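Local coordinates for protein HpcH/HpaI aldolase (Desulfitobacterium hafniense, PDB 3QZ6) that belongs to the HpcH/HpaI aldolase family, whose members are built on a TIM-barrel fold, at residues V168-F173 with A230-W235; K192-Y197 with K211-A216; K199-A204 with G223-R228. All coordinates share one frame; numbering follows the deposited sequence.

How the interactions relate
The three contacts lie around the last three strands of the barrel, and strand 210-215 ties them together. Interaction 1 joins the barrel strands on either side of it, whose interior side chains meet past it, whereas interactions 2 and 3 both use helix 191-207, which packs on its outer side. Centres of interactions 1 and 2 are about 10 Å apart, as are those of 1 and 3; 2 and 3 are about 8 Å apart. Interactions 1 and 2 are linked through the sheet: F213 N lies 2.9 Å from M232 O and F213 O 2.9 Å from L234 N, both probable hydrogen bonds. Toward interaction 3, F213 CB packs 3.3 Å from A225 CB.

Interaction 1. Residues V168-F173 with A230-W235; sequences VDAVIF and AQMLLW
I172 and L234 meet inside the barrel, where the terminal CD1 of I172 rests 4.0 Å from CB and 4.1 Å from CD2 of L234. The two side chains run at about a right angle, so the isoleucine end lies against the base and one branch of the leucine instead of running alongside it. I172 has CG1 anti to its own backbone N (chi1 -162°), and an extended second torsion carries CD1 across to the other strand. Two residues earlier on each strand there is a looser apolar contact, A170 CB to CG of selenomethionine M232 at 4.4 Å. No hydrogen bond joins the two segments: the axes of their strand parts are 8.9 Å apart at their closest and run at 28° in the parallel sense, too far for direct sheet pairing. What holds them in place is strand 210-215, which lies between them in the sheet; D169 and V171 bond through their backbones to V210 on one side, and K211, F213 and T215 to M232 and L234 on the other. The buried pairs thus fill part of the barrel core by reaching past an intervening strand. Around them, strand 145-150 flanks A170; beyond strand 16-21, strand 40-44 brings Y40 to M232 and L234 and I42 to L234; and on the outer side helix 191-207 packs on V171 and F173.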
ATOM      1  N   VAL A 168      18.365  -3.505  27.111  1.00 29.23           N
ATOM      2  CA  VAL A 168      18.198  -2.580  25.992  1.00 27.86           C
ATOM      3  C   VAL A 168      19.067  -3.039  24.835  1.00 27.49           C
ATOM      4  O   VAL A 168      20.288  -3.062  24.943  1.00 25.39           O
ATOM      5  CB  VAL A 168      18.576  -1.141  26.360  1.00 30.04           C
ATOM      6  CG1 VAL A 168      18.440  -0.234  25.137  1.00 29.99           C
ATOM      7  CG2 VAL A 168      17.711  -0.641  27.507  1.00 29.76           C
ATOM      8  N   ASP A 169      18.446  -3.392  23.716  1.00 23.87           N
ATOM      9  CA  ASP A 169      19.193  -3.990  22.611  1.00 24.70           C
ATOM     10  C   ASP A 169      19.757  -2.963  21.638  1.00 28.80           C
ATOM     11  O   ASP A 169      20.842  -3.148  21.088  1.00 25.14           O
ATOM     12  CB  ASP A 169      18.306  -4.987  21.857  1.00 25.38           C
ATOM     13  CG  ASP A 169      17.908  -6.166  22.725  1.00 31.39           C
ATOM     14  OD1 ASP A 169      18.821  -6.829  23.257  1.00 29.75           O
ATOM     15  OD2 ASP A 169      16.695  -6.407  22.909  1.00 27.70           O
ATOM     16  N   ALA A 170      19.028  -1.874  21.425  1.00 22.61           N
ATOM     17  CA  ALA A 170      19.394  -0.963  20.353  1.00 20.41           C
ATOM     18  C   ALA A 170      18.853   0.433  20.612  1.00 21.91           C
ATOM     19  O   ALA A 170      17.961   0.618  21.446  1.00 21.43           O
ATOM     20  CB  ALA A 170      18.861  -1.499  19.026  1.00 21.38           C
ATOM     21  N   VAL A 171      19.389   1.416  19.895  1.00 19.38           N
ATOM     22  CA  VAL A 171      18.897   2.782  20.015  1.00 21.22           C
ATOM     23  C   VAL A 171      18.670   3.374  18.624  1.00 22.85           C
ATOM     24  O   VAL A 171      19.382   3.046  17.673  1.00 22.95           O
ATOM     25  CB  VAL A 171      19.875   3.665  20.838  1.00 22.20           C
ATOM     26  CG1 VAL A 171      21.191   3.845  20.096  1.00 24.70           C
ATOM     27  CG2 VAL A 171      19.246   5.012  21.148  1.00 18.75           C
ATOM     28  N   ILE A 172      17.660   4.228  18.507  1.00 23.17           N
ATOM     29  CA  ILE A 172      17.343   4.864  17.238  1.00 23.95           C
ATOM     30  C   ILE A 172      16.802   6.272  17.522  1.00 24.44           C
ATOM     31  O   ILE A 172      16.675   6.663  18.681  1.00 25.08           O
ATOM     32  CB  ILE A 172      16.369   3.984  16.392  1.00 21.95           C
ATOM     33  CG1 ILE A 172      16.386   4.397  14.925  1.00 22.14           C
ATOM     34  CG2 ILE A 172      14.955   4.015  16.947  1.00 21.96           C
ATOM     35  CD1 ILE A 172      15.765   3.342  14.002  1.00 23.12           C
ATOM     36  N   PHE A 173      16.518   7.039  16.475  1.00 20.15           N
ATOM     37  CA  PHE A 173      16.053   8.414  16.638  1.00 20.51           C
ATOM     38  C   PHE A 173      14.682   8.649  16.026  1.00 25.81           C
ATOM     39  O   PHE A 173      14.281   7.955  15.085  1.00 21.47           O
ATOM     40  CB  PHE A 173      17.048   9.371  15.986  1.00 23.95           C
ATOM     41  CG  PHE A 173      18.463   9.114  16.397  1.00 22.83           C
ATOM     42  CD1 PHE A 173      18.916   9.529  17.638  1.00 22.75           C
ATOM     43  CD2 PHE A 173      19.321   8.417  15.564  1.00 26.10           C
ATOM     44  CE1 PHE A 173      20.212   9.274  18.037  1.00 27.89           C
ATOM     45  CE2 PHE A 173      20.621   8.158  15.954  1.00 26.37           C
ATOM     46  CZ  PHE A 173      21.067   8.586  17.192  1.00 26.25           C
ATOM     47  N   ALA A 230      26.038   1.322  12.172  1.00 27.70           N
ATOM     48  CA  ALA A 230      24.633   1.096  12.510  1.00 27.16           C
ATOM     49  C   ALA A 230      24.136  -0.189  11.849  1.00 29.37           C
ATOM     50  O   ALA A 230      24.241  -0.335  10.634  1.00 27.98           O
ATOM     51  CB  ALA A 230      23.804   2.268  12.046  1.00 23.66           C
ATOM     52  N   GLN A 231      23.597  -1.117  12.640  1.00 28.64           N
ATOM     53  CA  GLN A 231      23.045  -2.353  12.081  1.00 25.40           C
ATOM     54  C   GLN A 231      21.529  -2.299  11.854  1.00 26.56           C
ATOM     55  O   GLN A 231      21.002  -3.001  10.980  1.00 25.23           O
ATOM     56  CB  GLN A 231      23.353  -3.546  12.981  1.00 23.74           C
ATOM     57  CG  GLN A 231      24.816  -3.869  13.180  1.00 26.84           C
ATOM     58  CD  GLN A 231      24.994  -5.001  14.175  1.00 32.50           C
ATOM     59  OE1 GLN A 231      25.348  -4.775  15.332  1.00 33.81           O
ATOM     60  NE2 GLN A 231      24.718  -6.233  13.734  1.00 27.63           N
HETATM   61  N   MSE A 232      20.826  -1.497  12.652  1.00 25.32           N
HETATM   62  CA  MSE A 232      19.372  -1.394  12.524  1.00 27.36           C
HETATM   63  C   MSE A 232      19.001  -0.266  11.576  1.00 29.09           C
HETATM   64  O   MSE A 232      18.938   0.896  11.973  1.00 30.17           O
HETATM   65  CB  MSE A 232      18.706  -1.166  13.885  1.00 28.52           C
HETATM   66  CG  MSE A 232      18.514  -2.423  14.708  1.00 25.63           C
HETATM   67 SE   MSE A 232      17.223  -3.673  13.918  0.71 30.38          SE
HETATM   68  CE  MSE A 232      15.573  -2.657  14.168  1.00 19.82           C
ATOM     69  N   LEU A 233      18.752  -0.610  10.318  1.00 23.79           N
ATOM     70  CA  LEU A 233      18.487   0.402   9.306  1.00 20.57           C
ATOM     71  C   LEU A 233      16.998   0.448   9.011  1.00 24.11           C
ATOM     72  O   LEU A 233      16.420  -0.546   8.584  1.00 23.66           O
ATOM     73  CB  LEU A 233      19.271   0.085   8.033  1.00 23.10           C
ATOM     74  CG  LEU A 233      20.758  -0.187   8.283  1.00 27.82           C
ATOM     75  CD1 LEU A 233      21.455  -0.633   6.997  1.00 24.76           C
ATOM     76  CD2 LEU A 233      21.439   1.044   8.883  1.00 23.51           C
ATOM     77  N   LEU A 234      16.394   1.613   9.237  1.00 19.68           N
ATOM     78  CA  LEU A 234      14.957   1.799   9.091  1.00 20.07           C
ATOM     79  C   LEU A 234      14.692   2.870   8.039  1.00 24.91           C
ATOM     80  O   LEU A 234      15.002   4.040   8.247  1.00 27.00           O
ATOM     81  CB  LEU A 234      14.363   2.245  10.430  1.00 19.75           C
ATOM     82  CG  LEU A 234      12.842   2.402  10.456  1.00 22.39           C
ATOM     83  CD1 LEU A 234      12.187   1.071  10.141  1.00 14.84           C
ATOM     84  CD2 LEU A 234      12.367   2.924  11.820  1.00 20.99           C
ATOM     85  N   TRP A 235      14.114   2.475   6.911  1.00 22.96           N
ATOM     86  CA  TRP A 235      13.965   3.392   5.779  1.00 19.19           C
ATOM     87  C   TRP A 235      12.514   3.560   5.350  1.00 19.80           C
ATOM     88  O   TRP A 235      11.833   2.585   5.023  1.00 19.14           O
ATOM     89  CB  TRP A 235      14.806   2.919   4.582  1.00 22.31           C
ATOM     90  CG  TRP A 235      14.439   3.627   3.309  1.00 23.04           C
ATOM     91  CD1 TRP A 235      14.689   4.932   2.994  1.00 22.75           C
ATOM     92  CD2 TRP A 235      13.739   3.072   2.191  1.00 25.16           C
ATOM     93  NE1 TRP A 235      14.178   5.223   1.750  1.00 23.49           N
ATOM     94  CE2 TRP A 235      13.593   4.097   1.239  1.00 22.33           C
ATOM     95  CE3 TRP A 235      13.221   1.809   1.904  1.00 22.87           C
ATOM     96  CZ2 TRP A 235      12.944   3.895   0.025  1.00 22.71           C
ATOM     97  CZ3 TRP A 235      12.580   1.616   0.694  1.00 20.25           C
ATOM     98  CH2 TRP A 235      12.457   2.646  -0.228  1.00 20.37           C
TER

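Interaction 2. Residues K192-Y197 with K211-A216; sequences KVYECY and KGFFTA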
ATOM      1  N   LYS A 192      22.839  20.462  14.006  1.00 33.63           N
ATOM      2  CA  LYS A 192      22.521  20.221  15.419  1.00 34.35           C
ATOM      3  C   LYS A 192      21.895  18.841  15.633  1.00 34.00           C
ATOM      4  O   LYS A 192      22.114  18.195  16.656  1.00 35.18           O
ATOM      5  CB  LYS A 192      21.595  21.307  15.976  1.00 40.30           C
ATOM      6  CG  LYS A 192      22.271  22.649  16.240  1.00 55.14           C
ATOM      7  CD  LYS A 192      21.239  23.709  16.628  1.00 68.48           C
ATOM      8  CE  LYS A 192      21.303  24.062  18.110  1.00 76.18           C
ATOM      9  NZ  LYS A 192      19.988  24.564  18.614  1.00 78.10           N
ATOM     10  N   VAL A 193      21.106  18.393  14.664  1.00 31.89           N
ATOM     11  CA  VAL A 193      20.493  17.079  14.747  1.00 27.31           C
ATOM     12  C   VAL A 193      21.571  15.996  14.674  1.00 26.99           C
ATOM     13  O   VAL A 193      21.596  15.079  15.490  1.00 29.34           O
ATOM     14  CB  VAL A 193      19.436  16.883  13.637  1.00 32.20           C
ATOM     15  CG1 VAL A 193      18.959  15.447  13.594  1.00 30.28           C
ATOM     16  CG2 VAL A 193      18.263  17.830  13.854  1.00 26.32           C
ATOM     17  N   TYR A 194      22.474  16.117  13.708  1.00 26.75           N
ATOM     18  CA  TYR A 194      23.575  15.168  13.584  1.00 30.43           C
ATOM     19  C   TYR A 194      24.521  15.153  14.799  1.00 30.07           C
ATOM     20  O   TYR A 194      25.050  14.105  15.163  1.00 30.66           O
ATOM     21  CB  TYR A 194      24.334  15.385  12.265  1.00 32.64           C
ATOM     22  CG  TYR A 194      23.618  14.741  11.104  1.00 32.77           C
ATOM     23  CD1 TYR A 194      22.675  15.444  10.370  1.00 42.39           C
ATOM     24  CD2 TYR A 194      23.845  13.413  10.775  1.00 30.70           C
ATOM     25  CE1 TYR A 194      21.999  14.850   9.325  1.00 43.09           C
ATOM     26  CE2 TYR A 194      23.172  12.811   9.732  1.00 33.33           C
ATOM     27  CZ  TYR A 194      22.252  13.536   9.010  1.00 38.72           C
ATOM     28  OH  TYR A 194      21.575  12.946   7.968  1.00 40.04           O
ATOM     29  N   GLU A 195      24.713  16.302  15.438  1.00 30.13           N
ATOM     30  CA  GLU A 195      25.481  16.351  16.684  1.00 33.26           C
ATOM     31  C   GLU A 195      24.855  15.438  17.729  1.00 33.78           C
ATOM     32  O   GLU A 195      25.556  14.685  18.405  1.00 29.53           O
ATOM     33  CB  GLU A 195      25.534  17.771  17.243  1.00 43.10           C
ATOM     34  CG  GLU A 195      26.436  18.727  16.488  1.00 59.47           C
ATOM     35  CD  GLU A 195      26.404  20.130  17.075  1.00 71.73           C
ATOM     36  OE1 GLU A 195      26.229  20.256  18.309  1.00 73.27           O
ATOM     37  OE2 GLU A 195      26.541  21.103  16.299  1.00 73.44           O
ATOM     38  N   CYS A 196      23.531  15.518  17.873  1.00 27.54           N
ATOM     39  CA  CYS A 196      22.818  14.631  18.786  1.00 28.73           C
ATOM     40  C   CYS A 196      23.051  13.165  18.418  1.00 27.71           C
ATOM     41  O   CYS A 196      23.349  12.334  19.278  1.00 28.16           O
ATOM     42  CB  CYS A 196      21.310  14.933  18.786  1.00 28.24           C
ATOM     43  SG  CYS A 196      20.851  16.530  19.507  1.00 35.30           S
ATOM     44  N   TYR A 197      22.905  12.842  17.139  1.00 26.78           N
ATOM     45  CA  TYR A 197      23.102  11.463  16.700  1.00 22.19           C
ATOM     46  C   TYR A 197      24.470  10.965  17.140  1.00 25.82           C
ATOM     47  O   TYR A 197      24.601   9.863  17.673  1.00 29.18           O
ATOM     48  CB  TYR A 197      23.005  11.351  15.178  1.00 23.10           C
ATOM     49  CG  TYR A 197      21.648  11.662  14.589  1.00 26.79           C
ATOM     50  CD1 TYR A 197      20.499  11.664  15.374  1.00 28.11           C
ATOM     51  CD2 TYR A 197      21.519  11.942  13.234  1.00 29.67           C
ATOM     52  CE1 TYR A 197      19.254  11.942  14.814  1.00 28.36           C
ATOM     53  CE2 TYR A 197      20.290  12.215  12.671  1.00 33.55           C
ATOM     54  CZ  TYR A 197      19.164  12.209  13.459  1.00 33.29           C
ATOM     55  OH  TYR A 197      17.954  12.495  12.870  1.00 35.49           O
ATOM     56  N   LYS A 211      23.363   0.208  17.175  1.00 27.34           N
ATOM     57  CA  LYS A 211      23.028   1.517  16.644  1.00 26.86           C
ATOM     58  C   LYS A 211      22.012   1.399  15.504  1.00 23.24           C
ATOM     59  O   LYS A 211      22.161   0.564  14.615  1.00 24.98           O
ATOM     60  CB  LYS A 211      24.309   2.230  16.191  1.00 27.00           C
ATOM     61  CG  LYS A 211      25.184   2.664  17.375  1.00 27.22           C
ATOM     62  CD  LYS A 211      26.554   3.184  16.951  1.00 28.35           C
ATOM     63  CE  LYS A 211      27.375   2.098  16.273  1.00 29.57           C
ATOM     64  NZ  LYS A 211      28.835   2.415  16.350  1.00 29.26           N
ATOM     65  N   GLY A 212      20.965   2.217  15.558  1.00 20.69           N
ATOM     66  CA  GLY A 212      19.937   2.209  14.528  1.00 21.28           C
ATOM     67  C   GLY A 212      19.847   3.585  13.903  1.00 26.03           C
ATOM     68  O   GLY A 212      20.398   4.547  14.437  1.00 24.14           O
ATOM     69  N   PHE A 213      19.188   3.686  12.755  1.00 20.53           N
ATOM     70  CA  PHE A 213      19.004   4.985  12.117  1.00 20.93           C
ATOM     71  C   PHE A 213      17.762   4.978  11.245  1.00 20.81           C
ATOM     72  O   PHE A 213      17.515   4.022  10.515  1.00 23.00           O
ATOM     73  CB  PHE A 213      20.217   5.342  11.263  1.00 21.96           C
ATOM     74  CG  PHE A 213      20.241   6.782  10.813  1.00 27.86           C
ATOM     75  CD1 PHE A 213      20.766   7.767  11.636  1.00 27.07           C
ATOM     76  CD2 PHE A 213      19.751   7.146   9.567  1.00 27.29           C
ATOM     77  CE1 PHE A 213      20.798   9.098  11.228  1.00 28.69           C
ATOM     78  CE2 PHE A 213      19.778   8.476   9.150  1.00 29.37           C
ATOM     79  CZ  PHE A 213      20.309   9.453   9.984  1.00 28.30           C
ATOM     80  N   PHE A 214      16.985   6.050  11.324  1.00 18.82           N
ATOM     81  CA  PHE A 214      15.825   6.211  10.465  1.00 22.04           C
ATOM     82  C   PHE A 214      16.016   7.320   9.455  1.00 27.37           C
ATOM     83  O   PHE A 214      16.355   8.446   9.817  1.00 22.63           O
ATOM     84  CB  PHE A 214      14.578   6.539  11.280  1.00 22.35           C
ATOM     85  CG  PHE A 214      13.375   6.862  10.428  1.00 29.22           C
ATOM     86  CD1 PHE A 214      12.741   5.864   9.696  1.00 26.26           C
ATOM     87  CD2 PHE A 214      12.893   8.162  10.341  1.00 30.31           C
ATOM     88  CE1 PHE A 214      11.621   6.157   8.906  1.00 31.66           C
ATOM     89  CE2 PHE A 214      11.786   8.462   9.553  1.00 39.51           C
ATOM     90  CZ  PHE A 214      11.144   7.453   8.834  1.00 33.09           C
ATOM     91  N   THR A 215      15.766   7.010   8.189  1.00 24.67           N
ATOM     92  CA  THR A 215      15.699   8.058   7.183  1.00 26.81           C
ATOM     93  C   THR A 215      14.359   7.974   6.456  1.00 30.06           C
ATOM     94  O   THR A 215      13.905   6.890   6.076  1.00 25.62           O
ATOM     95  CB  THR A 215      16.908   8.036   6.231  1.00 34.78           C
ATOM     96  OG1 THR A 215      16.926   9.245   5.465  1.00 44.13           O
ATOM     97  CG2 THR A 215      16.851   6.838   5.310  1.00 34.64           C
ATOM     98  N   ALA A 216      13.712   9.123   6.307  1.00 30.39           N
ATOM     99  CA  ALA A 216      12.296   9.167   5.956  1.00 42.14           C
ATOM    100  C   ALA A 216      12.026   9.064   4.470  1.00 51.56           C
ATOM    101  O   ALA A 216      10.959   8.596   4.055  1.00 64.94           O
ATOM    102  CB  ALA A 216      11.648  10.431   6.517  1.00 43.55           C
TER
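Segments 192-197 and 211-216 come nearest at Y197 and F213, with Y197 CA 8.9 Å from F213 CA, a separation bridged by side chains alone. Within the helix the Y197 N to V193 O bond of 3.1 Å continues the regular turn that sets Y194 and Y197 side by side. F213 stands with CG anti to the backbone N (chi1 -167°), and this brings the far end of its ring up to the helix. There its edge is directed at the face of Y197 in an offset edge-to-face pair: the ring planes are at 84°, the centroids 5.3 Å apart, and F213 CE1 is 3.5 Å from Y197 CE2. Y194 adds a third ring, its OH 4.2 Å from F213 CZ, while Y197 CE2 sits 4.1 Å above the centre of the Y194 ring. The Y194 hydroxyl is itself hydrogen-bonded to E189, which anchors the outer end of that ring. Further aromatic neighbours are F173, at Y197, and W224, at Y194 and F213. Y197 also touches P175 and L178 of helix 175-181, M222 from the following loop reaches F213, and strand 210-215 is paired with 170-173 on one side and 232-237 on the other.

Interaction 3. Residues K199-A204 with G223-R228; sequences KVYRAA and GWAVER
Y201, W224, A225 and R228 join two successive elements of the helical layer around the barrel, the long helix 191-207 and the short helix 223-227 beyond the next strand. Y201 is the sole residue of the first helix segment to reach across, and three neighbours meet its side chain, two at CD2 and CE2 and one at the hydroxyl. Its CE2 lies 3.7 Å from CZ3 at the end of the W224 indole, the two six-membered rings being inclined at 31° in an oblique pairing. CD2 is 4.1 Å from R228 CB, and the hydroxyl OH is 4.0 Å from A225 CB. That hydroxyl is hydrogen-bonded to the backbone O of G212, which ties the tyrosine to the strand beneath. R228 does more than lend a methylene: an extended run from CG to NE lays its guanidinium over the indole, with W224 NE1 3.1 Å above the centre of the guanidinium plane. R228 NH1 donates to W224 O (2.9 Å, N-H...O angle 146°) and makes a weak, salt-bridging bond to E227 OE1 at 3.2 Å, while NE pairs with E198. Held from several directions, the guanidinium would be fixed in rotation and its charge partly balanced. The indole also meets the rings of Y194, edge-to-face, and of F213. Packing between successive helices outside the strand that joins them is a feature of the outer layer of a TIM barrel.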
ATOM      1  N   LYS A 199      26.463  12.011  19.537  1.00 28.77           N
ATOM      2  CA  LYS A 199      26.549  11.845  20.986  1.00 30.94           C
ATOM      3  C   LYS A 199      25.911  10.532  21.397  1.00 26.08           C
ATOM      4  O   LYS A 199      26.443   9.805  22.227  1.00 29.30           O
ATOM      5  CB  LYS A 199      25.869  12.996  21.726  1.00 33.73           C
ATOM      6  CG  LYS A 199      26.689  14.269  21.797  1.00 44.99           C
ATOM      7  CD  LYS A 199      25.920  15.382  22.495  1.00 52.09           C
ATOM      8  CE  LYS A 199      26.719  16.677  22.499  1.00 56.44           C
ATOM      9  NZ  LYS A 199      25.917  17.817  23.006  1.00 59.12           N
ATOM     10  N   VAL A 200      24.761  10.223  20.813  1.00 25.05           N
ATOM     11  CA  VAL A 200      24.074   8.993  21.174  1.00 21.89           C
ATOM     12  C   VAL A 200      24.852   7.766  20.702  1.00 20.76           C
ATOM     13  O   VAL A 200      24.961   6.774  21.422  1.00 26.57           O
ATOM     14  CB  VAL A 200      22.636   8.959  20.614  1.00 22.50           C
ATOM     15  CG1 VAL A 200      22.024   7.562  20.825  1.00 17.54           C
ATOM     16  CG2 VAL A 200      21.802  10.045  21.284  1.00 26.54           C
ATOM     17  N   TYR A 201      25.397   7.831  19.495  1.00 21.13           N
ATOM     18  CA  TYR A 201      26.180   6.710  18.978  1.00 24.07           C
ATOM     19  C   TYR A 201      27.415   6.419  19.857  1.00 30.24           C
ATOM     20  O   TYR A 201      27.754   5.262  20.117  1.00 27.99           O
ATOM     21  CB  TYR A 201      26.593   6.968  17.526  1.00 24.38           C
ATOM     22  CG  TYR A 201      25.539   6.582  16.497  1.00 25.44           C
ATOM     23  CD1 TYR A 201      24.264   6.186  16.877  1.00 27.27           C
ATOM     24  CD2 TYR A 201      25.839   6.598  15.143  1.00 30.15           C
ATOM     25  CE1 TYR A 201      23.307   5.822  15.925  1.00 27.42           C
ATOM     26  CE2 TYR A 201      24.899   6.248  14.188  1.00 28.63           C
ATOM     27  CZ  TYR A 201      23.635   5.864  14.582  1.00 26.35           C
ATOM     28  OH  TYR A 201      22.724   5.506  13.614  1.00 25.39           O
ATOM     29  N   ARG A 202      28.081   7.464  20.328  1.00 26.47           N
ATOM     30  CA  ARG A 202      29.222   7.253  21.225  1.00 30.65           C
ATOM     31  C   ARG A 202      28.797   6.543  22.509  1.00 33.11           C
ATOM     32  O   ARG A 202      29.498   5.657  22.995  1.00 31.33           O
ATOM     33  CB  ARG A 202      29.913   8.572  21.550  1.00 30.76           C
ATOM     34  CG  ARG A 202      30.734   9.121  20.402  1.00 32.34           C
ATOM     35  CD  ARG A 202      31.397  10.424  20.797  1.00 39.17           C
ATOM     36  NE  ARG A 202      31.154  11.453  19.800  1.00 47.31           N
ATOM     37  CZ  ARG A 202      30.597  12.622  20.074  1.00 43.14           C
ATOM     38  NH1 ARG A 202      30.252  12.902  21.315  1.00 39.44           N
ATOM     39  NH2 ARG A 202      30.395  13.510  19.108  1.00 50.53           N
ATOM     40  N   ALA A 203      27.641   6.919  23.051  1.00 27.46           N
ATOM     41  CA  ALA A 203      27.133   6.243  24.240  1.00 27.12           C
ATOM     42  C   ALA A 203      26.754   4.796  23.939  1.00 28.81           C
ATOM     43  O   ALA A 203      27.000   3.893  24.744  1.00 31.79           O
ATOM     44  CB  ALA A 203      25.944   7.004  24.835  1.00 28.52           C
ATOM     45  N   ALA A 204      26.145   4.568  22.778  1.00 27.44           N
ATOM     46  CA  ALA A 204      25.798   3.211  22.383  1.00 25.13           C
ATOM     47  C   ALA A 204      27.059   2.334  22.335  1.00 28.16           C
ATOM     48  O   ALA A 204      27.059   1.188  22.797  1.00 29.67           O
ATOM     49  CB  ALA A 204      25.085   3.216  21.024  1.00 26.28           C
ATOM     50  N   GLY A 223      23.697   5.970   4.074  1.00 31.24           N
ATOM     51  CA  GLY A 223      25.140   5.791   4.025  1.00 30.38           C
ATOM     52  C   GLY A 223      25.815   6.297   5.286  1.00 29.53           C
ATOM     53  O   GLY A 223      26.731   5.660   5.816  1.00 30.78           O
ATOM     54  N   TRP A 224      25.343   7.442   5.775  1.00 28.96           N
ATOM     55  CA  TRP A 224      25.889   8.059   6.976  1.00 30.17           C
ATOM     56  C   TRP A 224      25.887   7.091   8.157  1.00 34.01           C
ATOM     57  O   TRP A 224      26.868   6.993   8.893  1.00 31.45           O
ATOM     58  CB  TRP A 224      25.089   9.315   7.337  1.00 28.47           C
ATOM     59  CG  TRP A 224      25.672  10.098   8.480  1.00 34.02           C
ATOM     60  CD1 TRP A 224      26.573  11.122   8.399  1.00 35.83           C
ATOM     61  CD2 TRP A 224      25.393   9.921   9.877  1.00 31.04           C
ATOM     62  NE1 TRP A 224      26.866  11.591   9.656  1.00 34.33           N
ATOM     63  CE2 TRP A 224      26.155  10.871  10.577  1.00 31.11           C
ATOM     64  CE3 TRP A 224      24.569   9.051  10.597  1.00 30.28           C
ATOM     65  CZ2 TRP A 224      26.122  10.976  11.969  1.00 33.47           C
ATOM     66  CZ3 TRP A 224      24.541   9.155  11.980  1.00 27.22           C
ATOM     67  CH2 TRP A 224      25.310  10.109  12.649  1.00 29.32           C
ATOM     68  N   ALA A 225      24.779   6.377   8.338  1.00 33.09           N
ATOM     69  CA  ALA A 225      24.638   5.469   9.472  1.00 27.57           C
ATOM     70  C   ALA A 225      25.457   4.203   9.261  1.00 25.74           C
ATOM     71  O   ALA A 225      26.078   3.676  10.193  1.00 28.60           O
ATOM     72  CB  ALA A 225      23.159   5.116   9.682  1.00 24.42           C
ATOM     73  N   VAL A 226      25.447   3.709   8.030  1.00 25.74           N
ATOM     74  CA  VAL A 226      26.178   2.489   7.703  1.00 28.12           C
ATOM     75  C   VAL A 226      27.685   2.672   7.934  1.00 28.98           C
ATOM     76  O   VAL A 226      28.347   1.796   8.501  1.00 28.84           O
ATOM     77  CB  VAL A 226      25.876   2.030   6.262  1.00 30.16           C
ATOM     78  CG1 VAL A 226      26.854   0.947   5.816  1.00 33.15           C
ATOM     79  CG2 VAL A 226      24.418   1.532   6.165  1.00 31.26           C
ATOM     80  N   GLU A 227      28.217   3.819   7.517  1.00 28.35           N
ATOM     81  CA  GLU A 227      29.623   4.168   7.789  1.00 32.79           C
ATOM     82  C   GLU A 227      29.957   4.060   9.274  1.00 31.66           C
ATOM     83  O   GLU A 227      31.082   3.722   9.654  1.00 30.31           O
ATOM     84  CB  GLU A 227      29.907   5.612   7.368  1.00 43.81           C
ATOM     85  CG  GLU A 227      30.254   5.822   5.915  1.00 60.00           C
ATOM     86  CD  GLU A 227      30.602   7.273   5.620  1.00 71.66           C
ATOM     87  OE1 GLU A 227      30.245   8.156   6.435  1.00 66.81           O
ATOM     88  OE2 GLU A 227      31.237   7.527   4.576  1.00 81.45           O
ATOM     89  N   ARG A 228      28.978   4.373  10.112  1.00 31.00           N
ATOM     90  CA  ARG A 228      29.216   4.451  11.544  1.00 26.58           C
ATOM     91  C   ARG A 228      28.849   3.169  12.294  1.00 29.36           C
ATOM     92  O   ARG A 228      28.817   3.149  13.518  1.00 37.20           O
ATOM     93  CB  ARG A 228      28.505   5.678  12.117  1.00 27.40           C
ATOM     94  CG  ARG A 228      29.198   6.976  11.712  1.00 28.08           C
ATOM     95  CD  ARG A 228      28.325   8.200  11.897  1.00 30.60           C
ATOM     96  NE  ARG A 228      29.063   9.404  11.526  1.00 33.17           N
ATOM     97  CZ  ARG A 228      29.350   9.751  10.275  1.00 36.91           C
ATOM     98  NH1 ARG A 228      28.958   8.984   9.262  1.00 28.98           N
ATOM     99  NH2 ARG A 228      30.037  10.863  10.032  1.00 37.26           N
TER